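Hypothetical protein (Vibrio sp. DAT722, PDB 2Q73) probably hydrolyses nucleoside triphosphates, releasing pyrophosphate, as a magnesium-dependent house-cleaning enzyme of the MazG family. Local coordinates at residues E5-I10 with V75-T80; I28-E33 with A56-D61; G44-T47 with G53-A56. All blocks are in the same frame, centred on the assembly; numbering follows the deposited sequence.

How the interactions relate
From the N terminus, helix 3-13 enters interaction 1, whose partner, the start of helix 77-90, arrives 65 residues later. This contact closes the longest loop, and the other two nest inside it. Interaction 2 joins helix 20-39 to helix 55-72 around a magnesium ion; interaction 3 folds the connection between those helices back onto the start of helix 55-72. These two touch, about 11 Å between centres, both using the first turns of helix 55-72 and sharing A56. Interaction 1 lies across the chain's centre but touches interaction 2, L6 packing on Y60. The second subunit brings interactions 1 and 3 together: Q45 of one chain bonds N76 and T80 of the other.

Interaction 1: E5-I10 with V75-T80; sequences ELQSHI and VNLEKT
The amide oxygen of Q7 is gripped twice: L77 N donates to Q7 OE1 at 3.1 Å, and water 1 donates to the same OE1 at 2.9 Å. The N-H of L77 aims well, with an angle of 164° at the hydrogen, and arrives tilted somewhat from the carbonyl plane. Water 1 also accepts from E78 N, which lets one side-chain oxygen serve two successive amides of the first turn of helix 77-90. The other half of the amide faces V75: Q7 NE2 donates to V75 O at 2.8 Å, meeting that carbonyl almost head-on. Because NE2 also bonds N71 OD1 at the end of helix 55-72, the amide is held from several sides and its rotation is fixed.

The reach is made by a long, stretched chain. Q7 CG lies roughly anti to the backbone N (chi1 -151°), and the extended remainder carries the amide across from a buried face of helix 3-13. L77 supplies the apolar flank, its CB 3.4 Å from Q7 OE1, while its side chain also packs on A70 and on L59 of the second subunit.

N76 is the N-cap of helix 77-90, a role for which a short amide side chain is well suited. K79 N donates to N76 OD1 at 3.0 Å through a nearly straight N-H (172°), coming from above the plane of the N76 amide. N76 O accepts from both T80 N and T80 OG1. Glutamine suits position 7 because one planar group offers both a donor and an acceptor, matched to a backbone C=O and N-H two residues apart. The chemistry implies a specific polar clasp in a largely buried place, joining helix 3-13 to the loop and first turn of helix 77-90 with uncharged groups.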
loop_
_atom_site.group_PDB
_atom_site.type_symbol
_atom_site.label_atom_id
_atom_site.label_comp_id
_atom_site.label_asym_id
_atom_site.label_seq_id
_atom_site.Cartn_x
_atom_site.Cartn_y
_atom_site.Cartn_z
ATOM N N GLU C 5 -8.451 -12.265 21.800
ATOM C CA GLU C 5 -7.338 -12.233 22.761
ATOM C C GLU C 5 -6.100 -11.490 22.222
ATOM O O GLU C 5 -5.465 -10.730 22.955
ATOM C CB GLU C 5 -6.964 -13.649 23.223
ATOM C CG GLU C 5 -7.996 -14.282 24.144
ATOM C CD GLU C 5 -7.892 -15.812 24.234
ATOM O OE1 GLU C 5 -6.986 -16.419 23.604
ATOM O OE2 GLU C 5 -8.739 -16.409 24.932
ATOM N N LEU C 6 -5.756 -11.717 20.959
ATOM C CA LEU C 6 -4.653 -10.994 20.338
ATOM C C LEU C 6 -4.958 -9.491 20.320
ATOM O O LEU C 6 -4.107 -8.664 20.677
ATOM C CB LEU C 6 -4.387 -11.517 18.921
ATOM C CG LEU C 6 -3.297 -10.804 18.109
ATOM C CD1 LEU C 6 -1.922 -10.984 18.747
ATOM C CD2 LEU C 6 -3.281 -11.298 16.663
ATOM N N GLN C 7 -6.181 -9.148 19.919
ATOM C CA GLN C 7 -6.597 -7.743 19.822
ATOM C C GLN C 7 -6.534 -7.070 21.195
ATOM O O GLN C 7 -6.056 -5.938 21.311
ATOM C CB GLN C 7 -8.003 -7.635 19.240
ATOM C CG GLN C 7 -8.270 -6.349 18.472
ATOM C CD GLN C 7 -9.748 -6.133 18.200
ATOM O OE1 GLN C 7 -10.443 -7.014 17.667
ATOM N NE2 GLN C 7 -10.237 -4.954 18.558
ATOM N N SER C 8 -6.991 -7.774 22.232
ATOM C CA SER C 8 -6.984 -7.219 23.586
ATOM C C SER C 8 -5.579 -7.155 24.197
ATOM O O SER C 8 -5.273 -6.211 24.923
ATOM C CB SER C 8 -8.004 -7.908 24.509
ATOM O OG SER C 8 -7.619 -9.227 24.801
ATOM N N HIS C 9 -4.722 -8.126 23.879
ATOM C CA HIS C 9 -3.314 -8.087 24.302
ATOM C C HIS C 9 -2.556 -6.916 23.649
ATOM O O HIS C 9 -1.759 -6.244 24.303
ATOM C CB HIS C 9 -2.619 -9.439 24.039
ATOM C CG HIS C 9 -2.985 -10.511 25.023
ATOM N ND1 HIS C 9 -2.221 -11.644 25.207
ATOM C CD2 HIS C 9 -4.021 -10.614 25.892
ATOM C CE1 HIS C 9 -2.779 -12.403 26.135
ATOM N NE2 HIS C 9 -3.872 -11.800 26.566
ATOM N N ILE C 10 -2.832 -6.652 22.376
ATOM C CA ILE C 10 -2.215 -5.520 21.690
ATOM C C ILE C 10 -2.705 -4.204 22.307
ATOM O O ILE C 10 -1.900 -3.301 22.557
ATOM C CB ILE C 10 -2.465 -5.567 20.175
ATOM C CG1 ILE C 10 -1.696 -6.741 19.553
ATOM C CG2 ILE C 10 -2.064 -4.219 19.490
ATOM C CD1 ILE C 10 -1.980 -6.928 18.052
ATOM N N VAL C 75 -13.420 -1.145 16.689
ATOM C CA VAL C 75 -13.836 -2.351 15.974
ATOM C C VAL C 75 -13.553 -3.637 16.767
ATOM O O VAL C 75 -12.463 -3.815 17.310
ATOM C CB VAL C 75 -13.170 -2.450 14.584
ATOM C CG1 VAL C 75 -13.639 -3.729 13.873
ATOM C CG2 VAL C 75 -13.476 -1.199 13.751
ATOM N N ASN C 76 -14.538 -4.526 16.801
ATOM C CA ASN C 76 -14.376 -5.862 17.358
ATOM C C ASN C 76 -14.215 -6.832 16.179
ATOM O O ASN C 76 -15.174 -7.114 15.458
ATOM C CB ASN C 76 -15.588 -6.220 18.234
ATOM C CG ASN C 76 -15.480 -7.605 18.880
ATOM O OD1 ASN C 76 -14.891 -8.528 18.325
ATOM N ND2 ASN C 76 -16.067 -7.748 20.051
ATOM N N LEU C 77 -12.999 -7.334 15.986
ATOM C CA LEU C 77 -12.691 -8.127 14.789
ATOM C C LEU C 77 -13.404 -9.479 14.789
ATOM O O LEU C 77 -13.877 -9.937 13.746
ATOM C CB LEU C 77 -11.174 -8.283 14.576
ATOM C CG LEU C 77 -10.445 -7.017 14.127
ATOM C CD1 LEU C 77 -8.938 -7.161 14.335
ATOM C CD2 LEU C 77 -10.785 -6.651 12.678
ATOM N N GLU C 78 -13.487 -10.106 15.963
ATOM C CA GLU C 78 -14.166 -11.393 16.105
ATOM C C GLU C 78 -15.656 -11.249 15.785
ATOM O O GLU C 78 -16.204 -12.049 15.038
ATOM C CB GLU C 78 -13.898 -11.991 17.491
ATOM C CG GLU C 78 -14.662 -13.286 17.834
ATOM C CD GLU C 78 -14.245 -14.504 17.015
ATOM O OE1 GLU C 78 -13.237 -14.458 16.275
ATOM O OE2 GLU C 78 -14.945 -15.536 17.127
ATOM N N LYS C 79 -16.295 -10.206 16.314
ATOM C CA LYS C 79 -17.710 -9.942 16.021
ATOM C C LYS C 79 -17.925 -9.617 14.539
ATOM O O LYS C 79 -18.899 -10.083 13.933
ATOM C CB LYS C 79 -18.266 -8.822 16.911
ATOM C CG LYS C 79 -19.784 -8.638 16.837
ATOM C CD LYS C 79 -20.533 -9.813 17.466
ATOM C CE LYS C 79 -22.045 -9.590 17.456
ATOM N NZ LYS C 79 -22.763 -10.685 18.157
ATOM N N THR C 80 -17.013 -8.821 13.974
ATOM C CA THR C 80 -17.048 -8.480 12.548
ATOM C C THR C 80 -16.933 -9.751 11.702
ATOM O O THR C 80 -17.709 -9.948 10.756
ATOM C CB THR C 80 -15.959 -7.435 12.164
ATOM O OG1 THR C 80 -16.149 -6.253 12.952
ATOM C CG2 THR C 80 -16.060 -7.069 10.696
HETATM O O HOH W 1 -11.958 -9.383 18.329
#

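Interaction 2: I28-E33 with A56-D61; sequences IEEVGE and AEELYD. With MG (magnesium ion), chain G.
E58 and E30 bury the most surface here, and both send one carboxylate oxygen to a single magnesium ion: E58 OE1 lies 2.4 Å from the metal and E30 OE1 lies 2.3 Å from it. Each chain runs beside its own backbone N and then bends at chi2 (-57° in E30), which turns the carboxylate toward the metal and lays the chain against the facing helix. E30 thereby rests its CG 3.8 Å from D61 CB, while E58 sets its CG against the backbone carbonyl of E33.

E33 approaches differently, extended beyond CG, and binds through OE1 at 2.3 Å; its carboxylate stands nearly square to that of E58, the planes 88° apart. The short side chain of D61 completes the protein ligands through OD2, 2.5 Å from the magnesium. Four like-charged carboxylates thus meet on one cation, whose charge probably offsets the repulsion between oxygens as near as E30 OE1 and D61 OD2, 3.3 Å apart. Water 3 is a fifth ligand and donates to E58 OE2, while water 2 donates to E30 OE2. D61 OD1, turned from the metal, forms a salt bridge with K84 of the second subunit, probably steadying the aspartate.

The helices run nearly antiparallel (159° between their directions), setting E30 opposite D61 and E33 opposite E58. Residues spaced three apart, about one helical turn, supply two ligands from each helix. This is the EExxE...EExxD signature of the all-alpha NTP pyrophosphatase superfamily, in which E30, E33, E58 and D61 are the members that bind the metal here.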
loop_
_atom_site.group_PDB
_atom_site.type_symbol
_atom_site.label_atom_id
_atom_site.label_comp_id
_atom_site.label_asym_id
_atom_site.label_seq_id
_atom_site.Cartn_x
_atom_site.Cartn_y
_atom_site.Cartn_z
ATOM N N ILE C 28 0.796 0.810 6.401
ATOM C CA ILE C 28 1.282 0.936 5.016
ATOM C C ILE C 28 2.791 0.599 4.945
ATOM O O ILE C 28 3.228 -0.057 3.992
ATOM C CB ILE C 28 0.975 2.321 4.438
ATOM C CG1 ILE C 28 -0.524 2.677 4.620
ATOM C CG2 ILE C 28 1.490 2.448 2.943
ATOM C CD1 ILE C 28 -1.513 1.679 3.971
ATOM N N GLU C 29 3.568 1.012 5.962
ATOM C CA GLU C 29 4.993 0.663 6.014
ATOM C C GLU C 29 5.154 -0.845 6.038
ATOM O O GLU C 29 6.021 -1.395 5.348
ATOM C CB GLU C 29 5.673 1.281 7.246
ATOM C CG GLU C 29 5.851 2.750 7.133
ATOM C CD GLU C 29 6.167 3.379 8.472
ATOM O OE1 GLU C 29 7.106 2.888 9.133
ATOM O OE2 GLU C 29 5.470 4.351 8.846
ATOM N N GLU C 30 4.325 -1.525 6.827
ATOM C CA GLU C 30 4.451 -2.998 6.917
ATOM C C GLU C 30 4.010 -3.701 5.645
ATOM O O GLU C 30 4.585 -4.727 5.271
ATOM C CB GLU C 30 3.705 -3.578 8.129
ATOM C CG GLU C 30 4.172 -3.002 9.476
ATOM C CD GLU C 30 5.657 -3.172 9.783
ATOM O OE1 GLU C 30 6.353 -4.044 9.222
ATOM O OE2 GLU C 30 6.148 -2.410 10.646
ATOM N N VAL C 31 3.009 -3.143 4.973
ATOM C CA VAL C 31 2.554 -3.695 3.712
ATOM C C VAL C 31 3.714 -3.598 2.708
ATOM O O VAL C 31 3.929 -4.529 1.929
ATOM C CB VAL C 31 1.292 -2.987 3.224
ATOM C CG1 VAL C 31 0.965 -3.328 1.756
ATOM C CG2 VAL C 31 0.085 -3.394 4.095
ATOM N N GLY C 32 4.448 -2.481 2.713
ATOM C CA GLY C 32 5.603 -2.349 1.796
ATOM C C GLY C 32 6.704 -3.345 2.105
ATOM O O GLY C 32 7.303 -3.916 1.211
ATOM N N GLU C 33 6.967 -3.560 3.391
ATOM C CA GLU C 33 7.949 -4.575 3.797
ATOM C C GLU C 33 7.457 -5.971 3.436
ATOM O O GLU C 33 8.260 -6.823 3.032
ATOM C CB GLU C 33 8.245 -4.441 5.297
ATOM C CG GLU C 33 8.988 -3.133 5.586
ATOM C CD GLU C 33 9.496 -2.990 7.028
ATOM O OE1 GLU C 33 9.234 -3.881 7.881
ATOM O OE2 GLU C 33 10.199 -1.970 7.300
ATOM N N ALA C 56 6.818 -14.400 7.007
ATOM C CA ALA C 56 6.155 -14.628 8.307
ATOM C C ALA C 56 6.155 -13.376 9.183
ATOM O O ALA C 56 5.104 -12.974 9.714
ATOM C CB ALA C 56 6.812 -15.810 9.049
ATOM N N GLU C 57 7.326 -12.760 9.331
ATOM C CA GLU C 57 7.438 -11.536 10.131
ATOM C C GLU C 57 6.576 -10.425 9.576
ATOM O O GLU C 57 5.854 -9.760 10.328
ATOM C CB GLU C 57 8.890 -11.069 10.246
ATOM C CG GLU C 57 9.045 -9.599 10.575
ATOM C CD GLU C 57 10.376 -9.265 11.189
ATOM O OE1 GLU C 57 11.232 -8.690 10.477
ATOM O OE2 GLU C 57 10.568 -9.581 12.384
ATOM N N GLU C 58 6.627 -10.219 8.260
ATOM C CA GLU C 58 5.907 -9.101 7.676
ATOM C C GLU C 58 4.395 -9.306 7.740
ATOM O O GLU C 58 3.671 -8.342 7.995
ATOM C CB GLU C 58 6.372 -8.795 6.233
ATOM C CG GLU C 58 7.906 -8.656 6.087
ATOM C CD GLU C 58 8.589 -7.760 7.126
ATOM O OE1 GLU C 58 7.924 -6.928 7.768
ATOM O OE2 GLU C 58 9.828 -7.885 7.276
ATOM N N LEU C 59 3.931 -10.546 7.535
ATOM C CA LEU C 59 2.501 -10.879 7.688
ATOM C C LEU C 59 2.019 -10.634 9.122
ATOM O O LEU C 59 0.964 -10.017 9.330
ATOM C CB LEU C 59 2.201 -12.322 7.259
ATOM C CG LEU C 59 2.204 -12.642 5.746
ATOM C CD1 LEU C 59 2.044 -14.123 5.507
ATOM C CD2 LEU C 59 1.141 -11.848 4.964
ATOM N N TYR C 60 2.802 -11.088 10.096
ATOM C CA TYR C 60 2.495 -10.794 11.496
ATOM C C TYR C 60 2.472 -9.269 11.739
ATOM O O TYR C 60 1.582 -8.754 12.418
ATOM C CB TYR C 60 3.480 -11.461 12.457
ATOM C CG TYR C 60 3.073 -11.166 13.891
ATOM C CD1 TYR C 60 2.109 -11.938 14.528
ATOM C CD2 TYR C 60 3.575 -10.047 14.560
ATOM C CE1 TYR C 60 1.698 -11.635 15.842
ATOM C CE2 TYR C 60 3.163 -9.730 15.852
ATOM C CZ TYR C 60 2.227 -10.523 16.481
ATOM O OH TYR C 60 1.829 -10.213 17.772
ATOM N N ASP C 61 3.446 -8.549 11.188
ATOM C CA ASP C 61 3.498 -7.113 11.421
ATOM C C ASP C 61 2.280 -6.385 10.830
ATOM O O ASP C 61 1.799 -5.435 11.429
ATOM C CB ASP C 61 4.793 -6.507 10.877
ATOM C CG ASP C 61 6.036 -6.957 11.642
ATOM O OD1 ASP C 61 5.938 -7.585 12.717
ATOM O OD2 ASP C 61 7.142 -6.657 11.141
HETATM MG MG MG G . 8.270 -5.227 9.483
HETATM O O HOH W 2 8.512 -3.458 11.387
HETATM O O HOH W 3 10.530 -6.003 9.379
#

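Interaction 3: G44-T47 with G53-A56; sequences GQPT and GSVA
The flat amide of Q45 turns its polar end to the second subunit, where OE1 accepts from N76 N and NE2 bonds T80 OG1. Beside it the puckered ring of P46 meets the N-terminal end of helix 55-72 and its cap along the CD-CG bond: P46 CD sits 3.5 Å from A56 CB, a tight carbon contact, and P46 CG lies 3.6 Å from S54 OG. The compact methyl of A56 and the small hydroxymethyl of S54 suit this close approach of a rigid ring.

The backbones are linked through water rather than directly. Water 4 donates to G44 O at 2.8 Å and accepts from A56 N at 2.9 Å. Glycine suits position 44 because, at its backbone angles, a CB would jam against the preceding carbonyl oxygen.

S54 is the N-cap: its OG, placed between backbone N and carbonyl carbon (chi1 71°), accepts from E57 N and bonds L51 O, so a short hydroxyl serves both.

Here the connection that leaves helix 20-39 doubles back to cover the N-terminal end of helix 55-72, while V55 packs on S37 and I38 of helix 20-39 and A56 touches T80 on helix 77-90 of the second subunit.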
loop_
_atom_site.group_PDB
_atom_site.type_symbol
_atom_site.label_atom_id
_atom_site.label_comp_id
_atom_site.label_asym_id
_atom_site.label_seq_id
_atom_site.Cartn_x
_atom_site.Cartn_y
_atom_site.Cartn_z
ATOM N N GLY C 44 7.906 -19.788 4.060
ATOM C CA GLY C 44 8.072 -20.831 5.069
ATOM C C GLY C 44 7.949 -20.303 6.488
ATOM O O GLY C 44 7.675 -19.121 6.701
ATOM N N GLN C 45 8.147 -21.186 7.467
ATOM C CA GLN C 45 8.106 -20.791 8.879
ATOM C C GLN C 45 9.541 -20.680 9.411
ATOM O O GLN C 45 10.210 -21.686 9.545
ATOM C CB GLN C 45 7.296 -21.808 9.700
ATOM C CG GLN C 45 7.089 -21.427 11.170
ATOM C CD GLN C 45 6.568 -20.012 11.376
ATOM O OE1 GLN C 45 5.591 -19.590 10.755
ATOM N NE2 GLN C 45 7.217 -19.274 12.269
ATOM N N PRO C 46 10.023 -19.447 9.667
ATOM C CA PRO C 46 11.401 -19.234 10.122
ATOM C C PRO C 46 11.662 -19.599 11.579
ATOM O O PRO C 46 10.750 -19.516 12.408
ATOM C CB PRO C 46 11.590 -17.722 9.931
ATOM C CG PRO C 46 10.232 -17.164 10.117
ATOM C CD PRO C 46 9.324 -18.161 9.455
ATOM N N THR C 47 12.902 -19.989 11.887
ATOM C CA THR C 47 13.363 -20.006 13.275
ATOM C C THR C 47 13.701 -18.569 13.663
ATOM O O THR C 47 13.632 -17.660 12.839
ATOM C CB THR C 47 14.649 -20.889 13.512
ATOM O OG1 THR C 47 15.821 -20.188 12.878
ATOM C CG2 THR C 47 14.400 -22.357 12.888
ATOM N N GLY C 53 12.888 -9.910 8.265
ATOM C CA GLY C 53 12.645 -9.777 6.830
ATOM C C GLY C 53 11.882 -10.928 6.184
ATOM O O GLY C 53 11.628 -10.896 4.974
ATOM N N SER C 54 11.532 -11.949 6.966
ATOM C CA SER C 54 10.752 -13.070 6.445
ATOM C C SER C 54 9.306 -12.683 6.104
ATOM O O SER C 54 8.740 -11.731 6.650
ATOM C CB SER C 54 10.742 -14.234 7.429
ATOM O OG SER C 54 9.959 -13.909 8.565
ATOM N N VAL C 55 8.700 -13.438 5.201
ATOM C CA VAL C 55 7.288 -13.255 4.897
ATOM C C VAL C 55 6.467 -13.412 6.191
ATOM O O VAL C 55 5.548 -12.623 6.445
ATOM C CB VAL C 55 6.816 -14.247 3.785
ATOM C CG1 VAL C 55 5.288 -14.219 3.648
ATOM C CG2 VAL C 55 7.446 -13.858 2.415
ATOM N N ALA C 56 6.818 -14.400 7.007
ATOM C CA ALA C 56 6.155 -14.628 8.307
ATOM C C ALA C 56 6.155 -13.376 9.183
ATOM O O ALA C 56 5.104 -12.974 9.714
ATOM C CB ALA C 56 6.812 -15.810 9.049
HETATM O O HOH W 4 8.496 -16.527 6.092
#